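Local coordinates for protein ML032222a iGluR (Mnemiopsis leidyi, PDB 4YKI) that binds glycine in the clamshell ligand-binding domain of an ionotropic glutamate receptor, probably to open the ion channel its subunits form, at residues 190-193 and 194-198; 216-219 and 220-224. All blocks are in the same frame, centred on the assembly; numbering follows the deposited sequence.

Contact 1: 190-193 and 194-198; sequences PVLA and HNLIS
N195 folds its side chain back over the preceding turn of helix 189-195 and gives V191 O a second donor. Its ND2 lies 2.9 Å from V191 O, while its own backbone N reaches V191 O at 3.1 Å as the ordinary i to i+4 helix bond. The two donors come from opposite faces of the V191 carbonyl plane, and that carbonyl oxygen lies close to the plane of the N195 amide. What allows this is a CG set beside the backbone N (chi1 -73°), which turns the amide back along the helix. ND2 also donates to Q18 O in a neighbouring loop, so the amide fastens the helix end to a second piece of chain; CG1 of V191 passes ND2 at 3.7 Å. Were this amide cut back to an alanine, V191 O would probably be left with the backbone donor alone, and Q18 O would lose its mate. In H194, by contrast, CG is anti to the backbone N (chi1 176°), and ND2 of N195 sits at the ring's edge, in its plane. One step on, L192 and L196 run side by side in matching rotamers, L192 CD2 meeting L196 CD1 at 3.9 Å, and both lean on V116 of strand 109-118. L196 N still bonds to L192 O at 3.0 Å, although L196 has itself left helical geometry. Here is the closing C-terminal turn of a short helix, directly after a strand of the periplasmic-binding-protein-like fold, with V191 touching the pocket residues E17, R144 and Y214 beside the bound glycine.

Contact 2: 216-219 and 220-224; sequences FGLP and KDSPY
The ring of P219 and the side chain of S222 meet across a type II beta turn that runs from P219 to S222. The turn is closed by S222 N, which donates to P219 O over 3.1 Å; the donor stands above the carbonyl plane, and the bond is bent to 144° at the hydrogen. Packed against the same closure, S222 CB lies 3.9 Å from P219 CD, so the proline ring packs against the residue that ends the turn. D221, with its positive phi of 70°, takes the third position, the one at which a type II turn calls for this backbone shape. The hydroxyl of S222 is turned away from this bond: OG is anti to the backbone N (chi1 173°) and accepts from Y224 N at 3.0 Å, a nearly straight capping bond just ahead of helix 225-238. L218 CD2 approaches that OG from the strand side at 4.2 Å, an apolar neighbour and no more. Beyond the hydroxyl, P223 CG rests 3.8 Å above the Y224 ring, over its centre. Further out, L218 is held to D103 by backbone bonding and packs on M87, while K220, its chain extended past CG, gives NZ to S100 O. S222 therefore serves two bonds with two different groups, its amide shutting the turn and its oxygen taking up an amide hydrogen at the helix entrance, and one residue couples the reversal after strand 202-218 to the start of the next helix.

Overall arrangement
Contacts 1 and 2 follow one another along the chain, joined through strand 202-218, which starts soon after helix 189-195 and delivers the chain to the turn of contact 2. Their centres are 30 Å apart, they lie on opposite sides of the chain's centre, and their nearest atoms stay about 13 Å from each other. Contact 1 lies just behind the glycine pocket: the V191 side chain is about 5 Å from the bound glycine, and the P190 side chain is about 11 Å from the bound magnesium ion. Contact 2 is a surface turn. Y214, a pocket residue on the connecting strand, touches P190 and V191, so the strand that ends in contact 2 also helps wall the glycine site.

Contact 1: 190-193 and 194-198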
ATOM      1  N   PRO B 190     -11.216   5.212  -6.150  1.00 12.59           N
ATOM      2  CA  PRO B 190     -12.226   4.561  -5.303  1.00 12.88           C
ATOM      3  C   PRO B 190     -13.421   5.465  -4.999  1.00 13.19           C
ATOM      4  O   PRO B 190     -14.563   5.014  -4.903  1.00 13.61           O
ATOM      5  CB  PRO B 190     -11.436   4.221  -4.031  1.00 13.93           C
ATOM      6  CG  PRO B 190     -10.000   4.114  -4.515  1.00 13.66           C
ATOM      7  CD  PRO B 190      -9.875   5.177  -5.547  1.00 12.41           C
ATOM      8  N   VAL B 191     -13.162   6.765  -4.863  1.00 12.12           N
ATOM      9  CA  VAL B 191     -14.202   7.738  -4.586  1.00 12.78           C
ATOM     10  C   VAL B 191     -15.150   7.841  -5.773  1.00 13.29           C
ATOM     11  O   VAL B 191     -16.375   7.868  -5.619  1.00 13.08           O
ATOM     12  CB  VAL B 191     -13.571   9.116  -4.254  1.00 12.09           C
ATOM     13  CG1 VAL B 191     -14.614  10.211  -4.134  1.00 12.90           C
ATOM     14  CG2 VAL B 191     -12.757   9.018  -2.961  1.00 13.32           C
ATOM     15  N   LEU B 192     -14.597   7.908  -6.969  1.00 12.76           N
ATOM     16  CA  LEU B 192     -15.422   7.989  -8.163  1.00 13.06           C
ATOM     17  C   LEU B 192     -16.161   6.685  -8.392  1.00 14.08           C
ATOM     18  O   LEU B 192     -17.343   6.713  -8.771  1.00 15.77           O
ATOM     19  CB  LEU B 192     -14.577   8.369  -9.378  1.00 13.89           C
ATOM     20  CG  LEU B 192     -13.949   9.755  -9.288  1.00 13.75           C
ATOM     21  CD1 LEU B 192     -13.185  10.098 -10.559  1.00 19.10           C
ATOM     22  CD2 LEU B 192     -14.978  10.812  -8.994  1.00 18.46           C
ATOM     23  N   ALA B 193     -15.511   5.552  -8.164  1.00 14.75           N
ATOM     24  CA  ALA B 193     -16.153   4.249  -8.380  1.00 16.60           C
ATOM     25  C   ALA B 193     -17.409   4.136  -7.533  1.00 18.15           C
ATOM     26  O   ALA B 193     -18.480   3.714  -8.009  1.00 19.16           O
ATOM     27  CB  ALA B 193     -15.192   3.111  -8.066  1.00 18.72           C
ATOM     28  N   HIS B 194     -17.311   4.521  -6.271  1.00 15.57           N
ATOM     29  CA  HIS B 194     -18.443   4.419  -5.388  1.00 14.61           C
ATOM     30  C   HIS B 194     -19.556   5.399  -5.732  1.00 16.61           C
ATOM     31  O   HIS B 194     -20.741   5.023  -5.830  1.00 16.17           O
ATOM     32  CB  HIS B 194     -18.026   4.651  -3.944  1.00 14.66           C
ATOM     33  CG  HIS B 194     -19.192   4.649  -3.025  1.00 15.02           C
ATOM     34  ND1 HIS B 194     -19.833   3.487  -2.652  1.00 16.20           N
ATOM     35  CD2 HIS B 194     -19.908   5.664  -2.500  1.00 14.26           C
ATOM     36  CE1 HIS B 194     -20.860   3.789  -1.885  1.00 15.59           C
ATOM     37  NE2 HIS B 194     -20.934   5.104  -1.776  1.00 15.94           N
ATOM     38  N   ASN B 195     -19.179   6.658  -5.906  1.00 13.87           N
ATOM     39  CA  ASN B 195     -20.140   7.736  -5.996  1.00 14.94           C
ATOM     40  C   ASN B 195     -20.815   7.888  -7.358  1.00 15.43           C
ATOM     41  O   ASN B 195     -21.875   8.496  -7.430  1.00 17.06           O
ATOM     42  CB  ASN B 195     -19.497   9.046  -5.543  1.00 14.84           C
ATOM     43  CG  ASN B 195     -19.300   9.092  -4.048  1.00 14.35           C
ATOM     44  OD1 ASN B 195     -20.273   9.236  -3.319  1.00 16.55           O
ATOM     45  ND2 ASN B 195     -18.084   8.922  -3.583  1.00 13.62           N
ATOM     46  N   LEU B 196     -20.225   7.324  -8.409  1.00 14.96           N
ATOM     47  CA  LEU B 196     -20.773   7.486  -9.763  1.00 15.76           C
ATOM     48  C   LEU B 196     -21.310   6.169 -10.310  1.00 17.53           C
ATOM     49  O   LEU B 196     -21.556   6.046 -11.512  1.00 16.81           O
ATOM     50  CB  LEU B 196     -19.698   8.075 -10.677  1.00 15.72           C
ATOM     51  CG  LEU B 196     -19.194   9.454 -10.256  1.00 16.10           C
ATOM     52  CD1 LEU B 196     -18.057   9.900 -11.137  1.00 16.48           C
ATOM     53  CD2 LEU B 196     -20.286  10.489 -10.254  1.00 19.22           C
ATOM     54  N   ILE B 197     -21.554   5.204  -9.427  1.00 19.54           N
ATOM     55  CA  ILE B 197     -21.977   3.861  -9.830  1.00 20.28           C
ATOM     56  C   ILE B 197     -23.246   3.830 -10.683  1.00 21.11           C
ATOM     57  O   ILE B 197     -23.363   2.984 -11.575  1.00 22.45           O
ATOM     58  CB  ILE B 197     -22.143   2.932  -8.584  1.00 21.39           C
ATOM     59  CG1 ILE B 197     -22.305   1.465  -9.012  1.00 30.26           C
ATOM     60  CG2 ILE B 197     -23.284   3.405  -7.692  1.00 21.17           C
ATOM     61  CD1 ILE B 197     -21.096   0.888  -9.709  1.00 43.68           C
ATOM     62  N   SER B 198     -24.165   4.751 -10.413  0.58 18.25           N
ATOM     63  CA  SER B 198     -25.457   4.826 -11.114  0.58 23.13           C
ATOM     64  C   SER B 198     -25.535   5.982 -12.121  0.58 26.16           C
ATOM     65  O   SER B 198     -26.627   6.354 -12.588  0.58 20.41           O
ATOM     66  CB  SER B 198     -26.594   4.968 -10.103  0.58 32.70           C
ATOM     67  OG  SER B 198     -26.566   6.242  -9.480  0.58 44.70           O
TER

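Contact 2: 216-219 and 220-224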
ATOM      1  N   PHE B 216      -4.082   6.946   7.317  1.00 10.33           N
ATOM      2  CA  PHE B 216      -4.448   7.985   8.274  1.00  9.69           C
ATOM      3  C   PHE B 216      -3.248   8.941   8.411  1.00 10.82           C
ATOM      4  O   PHE B 216      -2.085   8.567   8.180  1.00 11.72           O
ATOM      5  CB  PHE B 216      -4.825   7.369   9.632  1.00 11.02           C
ATOM      6  CG  PHE B 216      -6.137   6.606   9.657  1.00 10.47           C
ATOM      7  CD1 PHE B 216      -7.039   6.623   8.614  1.00 11.09           C
ATOM      8  CD2 PHE B 216      -6.460   5.884  10.784  1.00 11.44           C
ATOM      9  CE1 PHE B 216      -8.235   5.915   8.694  1.00 11.77           C
ATOM     10  CE2 PHE B 216      -7.660   5.179  10.862  1.00 13.49           C
ATOM     11  CZ  PHE B 216      -8.535   5.222   9.807  1.00 12.33           C
ATOM     12  N   GLY B 217      -3.531  10.181   8.801  1.00 10.18           N
ATOM     13  CA  GLY B 217      -2.481  11.167   9.035  1.00 11.01           C
ATOM     14  C   GLY B 217      -2.139  11.297  10.506  1.00 10.51           C
ATOM     15  O   GLY B 217      -3.029  11.257  11.350  1.00 10.97           O
ATOM     16  N   LEU B 218      -0.850  11.419  10.811  1.00 10.91           N
ATOM     17  CA  LEU B 218      -0.352  11.528  12.169  1.00 11.83           C
ATOM     18  C   LEU B 218       0.647  12.666  12.259  1.00 12.20           C
ATOM     19  O   LEU B 218       1.418  12.876  11.336  1.00 12.53           O
ATOM     20  CB  LEU B 218       0.352  10.231  12.591  1.00 13.30           C
ATOM     21  CG  LEU B 218      -0.619   9.061  12.822  1.00 15.08           C
ATOM     22  CD1 LEU B 218       0.060   7.697  12.701  1.00 16.05           C
ATOM     23  CD2 LEU B 218      -1.287   9.219  14.162  1.00 15.34           C
ATOM     24  N   PRO B 219       0.670  13.390  13.384  1.00 12.53           N
ATOM     25  CA  PRO B 219       1.695  14.432  13.493  1.00 13.16           C
ATOM     26  C   PRO B 219       3.067  13.806  13.665  1.00 12.30           C
ATOM     27  O   PRO B 219       3.180  12.718  14.217  1.00 13.18           O
ATOM     28  CB  PRO B 219       1.282  15.202  14.748  1.00 15.26           C
ATOM     29  CG  PRO B 219       0.558  14.227  15.552  1.00 15.20           C
ATOM     30  CD  PRO B 219      -0.084  13.227  14.634  1.00 12.90           C
ATOM     31  N   LYS B 220       4.109  14.487  13.205  1.00 12.94           N
ATOM     32  CA  LYS B 220       5.465  14.037  13.443  1.00 13.70           C
ATOM     33  C   LYS B 220       5.660  13.933  14.951  1.00 14.32           C
ATOM     34  O   LYS B 220       5.123  14.732  15.737  1.00 16.54           O
ATOM     35  CB  LYS B 220       6.474  14.990  12.800  1.00 15.73           C
ATOM     36  CG  LYS B 220       6.449  14.916  11.279  1.00 16.86           C
ATOM     37  CD  LYS B 220       7.472  15.851  10.663  1.00 19.40           C
ATOM     38  CE  LYS B 220       7.570  15.659   9.164  1.00 22.27           C
ATOM     39  NZ  LYS B 220       8.780  16.284   8.577  1.00 26.40           N
ATOM     40  N   ASP B 221       6.383  12.897  15.347  1.00 15.62           N
ATOM     41  CA  ASP B 221       6.694  12.629  16.740  1.00 17.10           C
ATOM     42  C   ASP B 221       5.497  12.179  17.564  1.00 16.83           C
ATOM     43  O   ASP B 221       5.583  12.157  18.784  1.00 18.34           O
ATOM     44  CB  ASP B 221       7.370  13.835  17.418  1.00 20.74           C
ATOM     45  CG  ASP B 221       8.603  14.302  16.689  1.00 25.90           C
ATOM     46  OD1 ASP B 221       9.372  13.445  16.224  1.00 26.51           O
ATOM     47  OD2 ASP B 221       8.802  15.531  16.590  1.00 29.13           O
ATOM     48  N   SER B 222       4.401  11.770  16.920  1.00 15.58           N
ATOM     49  CA  SER B 222       3.270  11.210  17.664  1.00 14.19           C
ATOM     50  C   SER B 222       3.682   9.969  18.474  1.00 14.71           C
ATOM     51  O   SER B 222       4.293   9.057  17.935  1.00 15.21           O
ATOM     52  CB  SER B 222       2.153  10.768  16.716  1.00 15.03           C
ATOM     53  OG  SER B 222       1.145  10.083  17.438  1.00 15.27           O
ATOM     54  N   PRO B 223       3.301   9.892  19.749  1.00 14.51           N
ATOM     55  CA  PRO B 223       3.597   8.679  20.517  1.00 15.40           C
ATOM     56  C   PRO B 223       2.674   7.511  20.165  1.00 15.02           C
ATOM     57  O   PRO B 223       2.864   6.424  20.706  1.00 17.15           O
ATOM     58  CB  PRO B 223       3.375   9.129  21.964  1.00 16.81           C
ATOM     59  CG  PRO B 223       2.364  10.214  21.858  1.00 17.41           C
ATOM     60  CD  PRO B 223       2.662  10.931  20.579  1.00 15.36           C
ATOM     61  N   TYR B 224       1.708   7.719  19.276  1.00 13.76           N
ATOM     62  CA  TYR B 224       0.698   6.698  18.998  1.00 14.35           C
ATOM     63  C   TYR B 224       0.889   5.992  17.667  1.00 14.49           C
ATOM     64  O   TYR B 224       0.149   5.057  17.349  1.00 14.89           O
ATOM     65  CB  TYR B 224      -0.682   7.354  19.017  1.00 14.81           C
ATOM     66  CG  TYR B 224      -0.949   8.172  20.270  1.00 15.50           C
ATOM     67  CD1 TYR B 224      -0.754   7.632  21.533  1.00 16.21           C
ATOM     68  CD2 TYR B 224      -1.376   9.493  20.185  1.00 15.54           C
ATOM     69  CE1 TYR B 224      -0.988   8.376  22.682  1.00 16.95           C
ATOM     70  CE2 TYR B 224      -1.620  10.246  21.333  1.00 16.07           C
ATOM     71  CZ  TYR B 224      -1.420   9.682  22.575  1.00 16.49           C
ATOM     72  OH  TYR B 224      -1.636  10.428  23.716  1.00 17.00           O
TER